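PDB 2OBL: EscN, which belongs to the type III secretion system and carries a P-loop domain related to the alpha and beta subunits of ATP synthase. Local coordinates for residues F34-A40 / T150-Y154; I51-F55 / T67-Q72. The protein carries 1 engineered substitution. One frame throughout, in Å; residues are numbered along the deposited sequence.

How the contacts relate
Contact 1 sits far out on the molecule, its centre about 21 Å from that of the chain, while contact 2 is a mostly buried joint with its centre about 13 Å from the same point. They share no element: contact 1 lays the strand 34-37 across the helix 138-156, and contact 2 pairs two short strands, 54-55 and 68-69. Although 54-55 is the next strand after 34-37, the contact centres are 23 Å apart and their nearest atoms about 11 Å. The chemistry follows the location. In contact 1 a water joins Arg36 to Glu153 and two aromatic rings meet rim to rim; in contact 2 main-chain hydrogen bonds do most of the holding and aliphatic groups fill in around them.

Contact 1: F34-A40 / T150-Y154; sequences FERSLYA and TIAEY
Arg36 runs from strand 34-37 across the helical segment 150-154, and its course organises the contact. Its CB rests on the methyl CG2 of Thr150, 3.8 Å away. From there the chain is extended through CD to NE (chi3 177°), carrying the guanidinium toward the C-terminal end of the segment, at Tyr154. Arg36 CZ comes down on Tyr154 CA at 3.7 Å, so one face of the group lies on helix backbone, and its plane stands nearly perpendicular (84°) to the Tyr154 ring. At the tip the two nitrogens part. Arg36 NH1 donates to a water (3.0 Å), which in turn donates to Glu153 OE1 at 2.6 Å, while NH2 forms a salt bridge with Asp157 just beyond the segment. Arg36 reaches Glu153 only through this water; the salt bridge of Glu153 is with Arg206, which also bonds Thr150 OG1 and Leu38 O and so ties the loop just after the strand to the helix. Farther along, the Phe34 ring meets Tyr154 rim to rim, centroids 6.0 Å apart; the Tyr154 hydroxyl is bonded to Asp9. The whole is a two-stranded antiparallel sheet, 4-7 with 34-37, packed through 34-37 on a helix of the P-loop domain.

Contact 2: I51-F55 / T67-Q72; sequences IDQPF and TCGIGQ
Gln53 O and Cys68 O each take a backbone N-H from the opposite segment. Ile70 N reaches Gln53 O at 2.8 Å in a nearly straight bond (165° at the hydrogen), and Phe55 N reaches Cys68 O over the same length, straighter still but from well above the carbonyl plane. Between them Pro54 and Gly69 face each other as an antiparallel non-hydrogen-bonded pair, where two bent, weak CA-H...O contacts, from Gly69 to Gln53 O and from Pro54 to Cys68 O, lie alongside.

Waters extend the pairing at both ends. One donates to Phe55 O and accepts from Cys68 N, bridging these main-chain groups; the other links Asp52 N to Ile70 O. Within 67-72, Gly69 to Gln72 form a type II turn, with Gly71 at the third position, where a positive phi (93°) suits glycine. The extended Gln72 side chain runs alongside the turn, and its OE1 accepts from Gly69 N at 2.9 Å.

Packing closes round this frame. Ile51 lies over the turn, its CG2 at 3.8 Å from Gly69 CA and its CD1 at 3.6 Å from Gln72 CA. Ile70 CD1 touches Gln53 CB at 3.7 Å, and Ile70 CG1 sits beside Pro54 O. Phe55 CB packs on Gly69 C, and the ring beyond it meets Ile70 CG1 and Cys68 CB at its edge, while Thr216 of strand 214-222 is touched by the same side chain. Gly71 N and Gln72 join that strand too, bonding Thr216 OG1 and the backbone of Ala217.

Apolar side chains thus pack round a pairing carried by backbone groups and two waters, at the entrance to strand 73-78, which leads into what is probably the P-loop; the pairing itself depends little on side-chain polarity.

Contact 1: F34-A40 / T150-Y154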
ATOM      1  N   PHE A  34      12.011  -3.380  26.048  1.00 26.34           N
ATOM      2  CA  PHE A  34      12.566  -4.455  25.214  1.00 26.25           C
ATOM      3  C   PHE A  34      13.513  -3.971  24.127  1.00 25.72           C
ATOM      4  O   PHE A  34      13.231  -2.995  23.444  1.00 26.81           O
ATOM      5  CB  PHE A  34      11.443  -5.253  24.543  1.00 25.70           C
ATOM      6  CG  PHE A  34      10.301  -5.578  25.457  1.00 25.93           C
ATOM      7  CD1 PHE A  34      10.503  -6.353  26.591  1.00 25.36           C
ATOM      8  CD2 PHE A  34       9.021  -5.120  25.179  1.00 25.64           C
ATOM      9  CE1 PHE A  34       9.450  -6.656  27.434  1.00 25.49           C
ATOM     10  CE2 PHE A  34       7.965  -5.419  26.012  1.00 25.30           C
ATOM     11  CZ  PHE A  34       8.177  -6.190  27.146  1.00 25.48           C
ATOM     12  N   GLU A  35      14.625  -4.675  23.946  1.00 25.15           N
ATOM     13  CA  GLU A  35      15.461  -4.458  22.769  1.00 25.42           C
ATOM     14  C   GLU A  35      15.232  -5.545  21.722  1.00 24.42           C
ATOM     15  O   GLU A  35      15.130  -6.734  22.044  1.00 22.83           O
ATOM     16  CB  GLU A  35      16.943  -4.445  23.125  1.00 27.63           C
ATOM     17  CG  GLU A  35      17.410  -3.261  23.931  1.00 29.61           C
ATOM     18  CD  GLU A  35      18.910  -3.297  24.145  1.00 30.34           C
ATOM     19  OE1 GLU A  35      19.427  -4.363  24.547  1.00 31.44           O
ATOM     20  OE2 GLU A  35      19.571  -2.264  23.908  1.00 31.42           O
ATOM     21  N   ARG A  36      15.171  -5.133  20.461  1.00 23.37           N
ATOM     22  CA  ARG A  36      15.133  -6.073  19.358  1.00 23.31           C
ATOM     23  C   ARG A  36      16.144  -5.660  18.296  1.00 23.69           C
ATOM     24  O   ARG A  36      16.396  -4.474  18.088  1.00 21.76           O
ATOM     25  CB  ARG A  36      13.734  -6.150  18.747  1.00 23.97           C
ATOM     26  CG  ARG A  36      12.702  -6.878  19.620  1.00 25.43           C
ATOM     27  CD  ARG A  36      11.632  -7.502  18.748  1.00 25.44           C
ATOM     28  NE  ARG A  36      10.652  -8.283  19.494  1.00 24.43           N
ATOM     29  CZ  ARG A  36       9.721  -9.027  18.911  1.00 23.68           C
ATOM     30  NH1 ARG A  36       9.665  -9.083  17.574  1.00 23.33           N
ATOM     31  NH2 ARG A  36       8.853  -9.715  19.649  1.00 22.95           N
ATOM     32  N   SER A  37      16.730  -6.655  17.635  1.00 22.43           N
ATOM     33  CA  SER A  37      17.616  -6.408  16.511  1.00 21.35           C
ATOM     34  C   SER A  37      16.815  -5.848  15.335  1.00 22.02           C
ATOM     35  O   SER A  37      15.649  -6.205  15.146  1.00 21.22           O
ATOM     36  CB  SER A  37      18.318  -7.709  16.111  1.00 22.13           C
ATOM     37  OG  SER A  37      19.072  -7.542  14.923  1.00 21.98           O
ATOM     38  N   LEU A  38      17.435  -4.963  14.561  1.00 21.03           N
ATOM     39  CA  LEU A  38      16.790  -4.425  13.351  1.00 22.71           C
ATOM     40  C   LEU A  38      16.678  -5.475  12.249  1.00 24.42           C
ATOM     41  O   LEU A  38      15.963  -5.289  11.255  1.00 22.43           O
ATOM     42  CB  LEU A  38      17.545  -3.207  12.824  1.00 21.75           C
ATOM     43  CG  LEU A  38      17.328  -1.892  13.576  1.00 22.82           C
ATOM     44  CD1 LEU A  38      18.082  -0.737  12.943  1.00 22.33           C
ATOM     45  CD2 LEU A  38      15.849  -1.566  13.667  1.00 22.87           C
ATOM     46  N   TYR A  39      17.386  -6.584  12.443  1.00 26.98           N
ATOM     47  CA  TYR A  39      17.413  -7.650  11.459  1.00 30.38           C
ATOM     48  C   TYR A  39      16.857  -8.944  12.044  1.00 31.46           C
ATOM     49  O   TYR A  39      16.993  -9.206  13.235  1.00 31.80           O
ATOM     50  CB  TYR A  39      18.832  -7.806  10.918  1.00 31.97           C
ATOM     51  CG  TYR A  39      19.401  -6.478  10.446  1.00 32.77           C
ATOM     52  CD1 TYR A  39      19.074  -5.966   9.195  1.00 33.04           C
ATOM     53  CD2 TYR A  39      20.232  -5.718  11.267  1.00 33.20           C
ATOM     54  CE1 TYR A  39      19.574  -4.748   8.762  1.00 33.23           C
ATOM     55  CE2 TYR A  39      20.740  -4.494  10.841  1.00 33.30           C
ATOM     56  CZ  TYR A  39      20.402  -4.015   9.588  1.00 33.18           C
ATOM     57  OH  TYR A  39      20.902  -2.804   9.147  1.00 33.36           O
ATOM     58  N   ALA A  40      16.187  -9.724  11.201  1.00 33.28           N
ATOM     59  CA  ALA A  40      15.588 -10.985  11.624  1.00 34.28           C
ATOM     60  C   ALA A  40      15.838 -12.043  10.560  1.00 34.81           C
ATOM     61  O   ALA A  40      16.006 -11.714   9.386  1.00 35.19           O
ATOM     62  CB  ALA A  40      14.091 -10.807  11.889  1.00 34.55           C
ATOM     63  N   THR A 150      10.616  -4.133  12.181  1.00 10.46           N
ATOM     64  CA  THR A 150      10.865  -4.739  13.492  1.00 12.44           C
ATOM     65  C   THR A 150       9.725  -4.447  14.462  1.00 12.25           C
ATOM     66  O   THR A 150       9.291  -5.315  15.208  1.00 12.20           O
ATOM     67  CB  THR A 150      12.207  -4.256  14.057  1.00 12.50           C
ATOM     68  OG1 THR A 150      13.257  -4.719  13.190  1.00 14.34           O
ATOM     69  CG2 THR A 150      12.441  -4.835  15.466  1.00 12.65           C
ATOM     70  N   ILE A 151       9.235  -3.215  14.445  1.00 12.50           N
ATOM     71  CA  ILE A 151       8.107  -2.850  15.289  1.00 12.61           C
ATOM     72  C   ILE A 151       6.837  -3.622  14.894  1.00 12.52           C
ATOM     73  O   ILE A 151       6.074  -4.079  15.758  1.00 11.85           O
ATOM     74  CB  ILE A 151       7.876  -1.327  15.280  1.00 13.27           C
ATOM     75  CG1 ILE A 151       9.034  -0.611  16.000  1.00 12.37           C
ATOM     76  CG2 ILE A 151       6.549  -0.985  15.949  1.00 13.76           C
ATOM     77  CD1 ILE A 151       9.063   0.892  15.749  1.00 13.46           C
ATOM     78  N   ALA A 152       6.614  -3.774  13.592  1.00 12.80           N
ATOM     79  CA  ALA A 152       5.508  -4.580  13.102  1.00 11.92           C
ATOM     80  C   ALA A 152       5.604  -6.011  13.616  1.00 12.36           C
ATOM     81  O   ALA A 152       4.597  -6.596  13.998  1.00 12.12           O
ATOM     82  CB  ALA A 152       5.449  -4.561  11.547  1.00 11.11           C
ATOM     83  N   GLU A 153       6.815  -6.565  13.625  1.00 12.98           N
ATOM     84  CA  GLU A 153       7.034  -7.919  14.148  1.00 13.89           C
ATOM     85  C   GLU A 153       6.725  -7.999  15.640  1.00 13.74           C
ATOM     86  O   GLU A 153       6.138  -8.980  16.113  1.00 13.88           O
ATOM     87  CB  GLU A 153       8.465  -8.379  13.865  1.00 14.32           C
ATOM     88  CG  GLU A 153       8.748  -8.629  12.392  1.00 15.25           C
ATOM     89  CD  GLU A 153      10.224  -8.762  12.089  1.00 15.84           C
ATOM     90  OE1 GLU A 153      11.044  -8.268  12.886  1.00 16.79           O
ATOM     91  OE2 GLU A 153      10.562  -9.351  11.040  1.00 15.48           O
ATOM     92  N   TYR A 154       7.112  -6.967  16.381  1.00 14.08           N
ATOM     93  CA  TYR A 154       6.822  -6.932  17.811  1.00 14.54           C
ATOM     94  C   TYR A 154       5.316  -7.014  18.052  1.00 14.87           C
ATOM     95  O   TYR A 154       4.859  -7.811  18.873  1.00 14.08           O
ATOM     96  CB  TYR A 154       7.399  -5.685  18.485  1.00 14.84           C
ATOM     97  CG  TYR A 154       6.821  -5.476  19.869  1.00 14.87           C
ATOM     98  CD1 TYR A 154       7.249  -6.246  20.952  1.00 15.19           C
ATOM     99  CD2 TYR A 154       5.822  -4.540  20.084  1.00 14.50           C
ATOM    100  CE1 TYR A 154       6.697  -6.074  22.204  1.00 15.15           C
ATOM    101  CE2 TYR A 154       5.270  -4.359  21.332  1.00 15.37           C
ATOM    102  CZ  TYR A 154       5.705  -5.124  22.385  1.00 15.26           C
ATOM    103  OH  TYR A 154       5.136  -4.919  23.621  1.00 15.85           O
TER
HETATM  104  O   HOH W   1      11.661  -8.714  15.408  1.00 31.49           O

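Contact 2: I51-F55 / T67-Q72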
ATOM      1  N   ILE A  51      -1.689 -17.552   2.225  1.00 26.33           N
ATOM      2  CA  ILE A  51      -2.615 -16.427   2.344  1.00 24.90           C
ATOM      3  C   ILE A  51      -3.999 -16.904   1.935  1.00 25.30           C
ATOM      4  O   ILE A  51      -4.198 -17.320   0.795  1.00 25.21           O
ATOM      5  CB  ILE A  51      -2.188 -15.264   1.432  1.00 23.96           C
ATOM      6  CG1 ILE A  51      -0.814 -14.738   1.860  1.00 23.62           C
ATOM      7  CG2 ILE A  51      -3.236 -14.147   1.444  1.00 23.26           C
ATOM      8  CD1 ILE A  51      -0.248 -13.687   0.934  1.00 24.02           C
ATOM      9  N   ASP A  52      -4.955 -16.853   2.861  1.00 25.14           N
ATOM     10  CA  ASP A  52      -6.274 -17.414   2.585  1.00 25.70           C
ATOM     11  C   ASP A  52      -7.464 -16.675   3.217  1.00 25.10           C
ATOM     12  O   ASP A  52      -8.605 -17.143   3.139  1.00 25.26           O
ATOM     13  CB  ASP A  52      -6.298 -18.908   2.944  1.00 26.43           C
ATOM     14  CG  ASP A  52      -6.050 -19.167   4.426  1.00 27.04           C
ATOM     15  OD1 ASP A  52      -5.910 -18.197   5.199  1.00 26.67           O
ATOM     16  OD2 ASP A  52      -6.014 -20.358   4.820  1.00 27.76           O
ATOM     17  N   GLN A  53      -7.196 -15.529   3.836  1.00 24.38           N
ATOM     18  CA  GLN A  53      -8.241 -14.695   4.440  0.50 24.09           C
ATOM     19  C   GLN A  53      -8.184 -13.305   3.824  1.00 23.91           C
ATOM     20  O   GLN A  53      -7.105 -12.803   3.579  1.00 22.79           O
ATOM     21  CB  GLN A  53      -8.018 -14.578   5.949  0.50 24.48           C
ATOM     22  CG  GLN A  53      -8.091 -15.891   6.705  0.50 24.97           C
ATOM     23  CD  GLN A  53      -9.499 -16.434   6.773  0.50 24.92           C
ATOM     24  OE1 GLN A  53     -10.462 -15.730   6.465  0.50 25.14           O
ATOM     25  NE2 GLN A  53      -9.628 -17.688   7.173  0.50 25.38           N
ATOM     26  N   PRO A  54      -9.346 -12.679   3.574  1.00 23.23           N
ATOM     27  CA  PRO A  54      -9.288 -11.340   2.991  1.00 23.59           C
ATOM     28  C   PRO A  54      -8.792 -10.284   3.988  1.00 23.37           C
ATOM     29  O   PRO A  54      -9.051 -10.390   5.198  1.00 23.15           O
ATOM     30  CB  PRO A  54     -10.735 -11.062   2.583  1.00 23.99           C
ATOM     31  CG  PRO A  54     -11.559 -11.923   3.444  1.00 24.20           C
ATOM     32  CD  PRO A  54     -10.731 -13.136   3.796  1.00 24.58           C
ATOM     33  N   PHE A  55      -8.064  -9.297   3.474  1.00 22.28           N
ATOM     34  CA  PHE A  55      -7.645  -8.151   4.268  1.00 22.55           C
ATOM     35  C   PHE A  55      -8.375  -6.947   3.724  1.00 23.12           C
ATOM     36  O   PHE A  55      -8.153  -6.540   2.580  1.00 22.17           O
ATOM     37  CB  PHE A  55      -6.132  -7.934   4.181  1.00 22.89           C
ATOM     38  CG  PHE A  55      -5.642  -6.788   5.011  1.00 22.18           C
ATOM     39  CD1 PHE A  55      -5.404  -6.950   6.372  1.00 23.10           C
ATOM     40  CD2 PHE A  55      -5.424  -5.552   4.443  1.00 22.62           C
ATOM     41  CE1 PHE A  55      -4.942  -5.876   7.151  1.00 22.77           C
ATOM     42  CE2 PHE A  55      -4.966  -4.479   5.210  1.00 23.08           C
ATOM     43  CZ  PHE A  55      -4.737  -4.645   6.560  1.00 23.18           C
ATOM     44  N   THR A  67      -9.064  -7.805  -4.417  1.00 20.93           N
ATOM     45  CA  THR A  67      -9.086  -8.047  -2.978  1.00 20.72           C
ATOM     46  C   THR A  67      -7.754  -8.489  -2.395  1.00 20.54           C
ATOM     47  O   THR A  67      -7.107  -9.412  -2.903  1.00 19.78           O
ATOM     48  CB  THR A  67     -10.154  -9.082  -2.612  1.00 21.12           C
ATOM     49  OG1 THR A  67     -11.332  -8.841  -3.399  1.00 20.17           O
ATOM     50  CG2 THR A  67     -10.473  -9.000  -1.137  1.00 20.97           C
ATOM     51  N   CYS A  68      -7.360  -7.810  -1.322  1.00 20.70           N
ATOM     52  CA  CYS A  68      -6.102  -8.090  -0.634  1.00 21.89           C
ATOM     53  C   CYS A  68      -6.297  -9.242   0.333  1.00 20.13           C
ATOM     54  O   CYS A  68      -7.418  -9.533   0.731  1.00 20.54           O
ATOM     55  CB  CYS A  68      -5.636  -6.880   0.165  1.00 22.65           C
ATOM     56  SG  CYS A  68      -5.238  -5.438  -0.806  1.00 27.34           S
ATOM     57  N   GLY A  69      -5.192  -9.866   0.735  1.00 18.01           N
ATOM     58  CA  GLY A  69      -5.234 -10.962   1.688  1.00 15.88           C
ATOM     59  C   GLY A  69      -4.362 -10.722   2.906  1.00 14.81           C
ATOM     60  O   GLY A  69      -3.377  -9.993   2.839  1.00 13.92           O
ATOM     61  N   ILE A  70      -4.730 -11.333   4.026  1.00 14.04           N
ATOM     62  CA  ILE A  70      -3.930 -11.205   5.248  1.00 13.55           C
ATOM     63  C   ILE A  70      -2.546 -11.809   5.033  1.00 13.42           C
ATOM     64  O   ILE A  70      -2.416 -12.996   4.670  1.00 13.08           O
ATOM     65  CB  ILE A  70      -4.627 -11.842   6.464  1.00 13.61           C
ATOM     66  CG1 ILE A  70      -5.969 -11.148   6.735  1.00 14.18           C
ATOM     67  CG2 ILE A  70      -3.747 -11.766   7.693  1.00 14.31           C
ATOM     68  CD1 ILE A  70      -6.726 -11.722   7.946  1.00 14.44           C
ATOM     69  N   GLY A  71      -1.525 -10.977   5.226  1.00 12.47           N
ATOM     70  CA  GLY A  71      -0.124 -11.371   5.066  1.00 12.03           C
ATOM     71  C   GLY A  71       0.449 -11.107   3.676  1.00 11.74           C
ATOM     72  O   GLY A  71       1.584 -11.457   3.389  1.00 11.97           O
ATOM     73  N   GLN A  72      -0.350 -10.497   2.805  1.00 11.91           N
ATOM     74  CA  GLN A  72       0.089 -10.131   1.468  1.00 12.87           C
ATOM     75  C   GLN A  72       1.121  -9.014   1.521  1.00 12.97           C
ATOM     76  O   GLN A  72       1.095  -8.188   2.442  1.00 12.62           O
ATOM     77  CB  GLN A  72      -1.113  -9.642   0.664  1.00 13.72           C
ATOM     78  CG  GLN A  72      -0.945  -9.679  -0.826  1.00 15.57           C
ATOM     79  CD  GLN A  72      -2.161  -9.156  -1.551  1.00 15.53           C
ATOM     80  OE1 GLN A  72      -3.090  -8.646  -0.926  1.00 14.66           O
ATOM     81  NE2 GLN A  72      -2.147  -9.234  -2.881  1.00 16.67           N
TER
HETATM   82  O   HOH W   2      -4.316 -14.996   5.038  1.00 28.90           O
HETATM   83  O   HOH W   3      -8.884  -5.743   0.067  1.00 24.90           O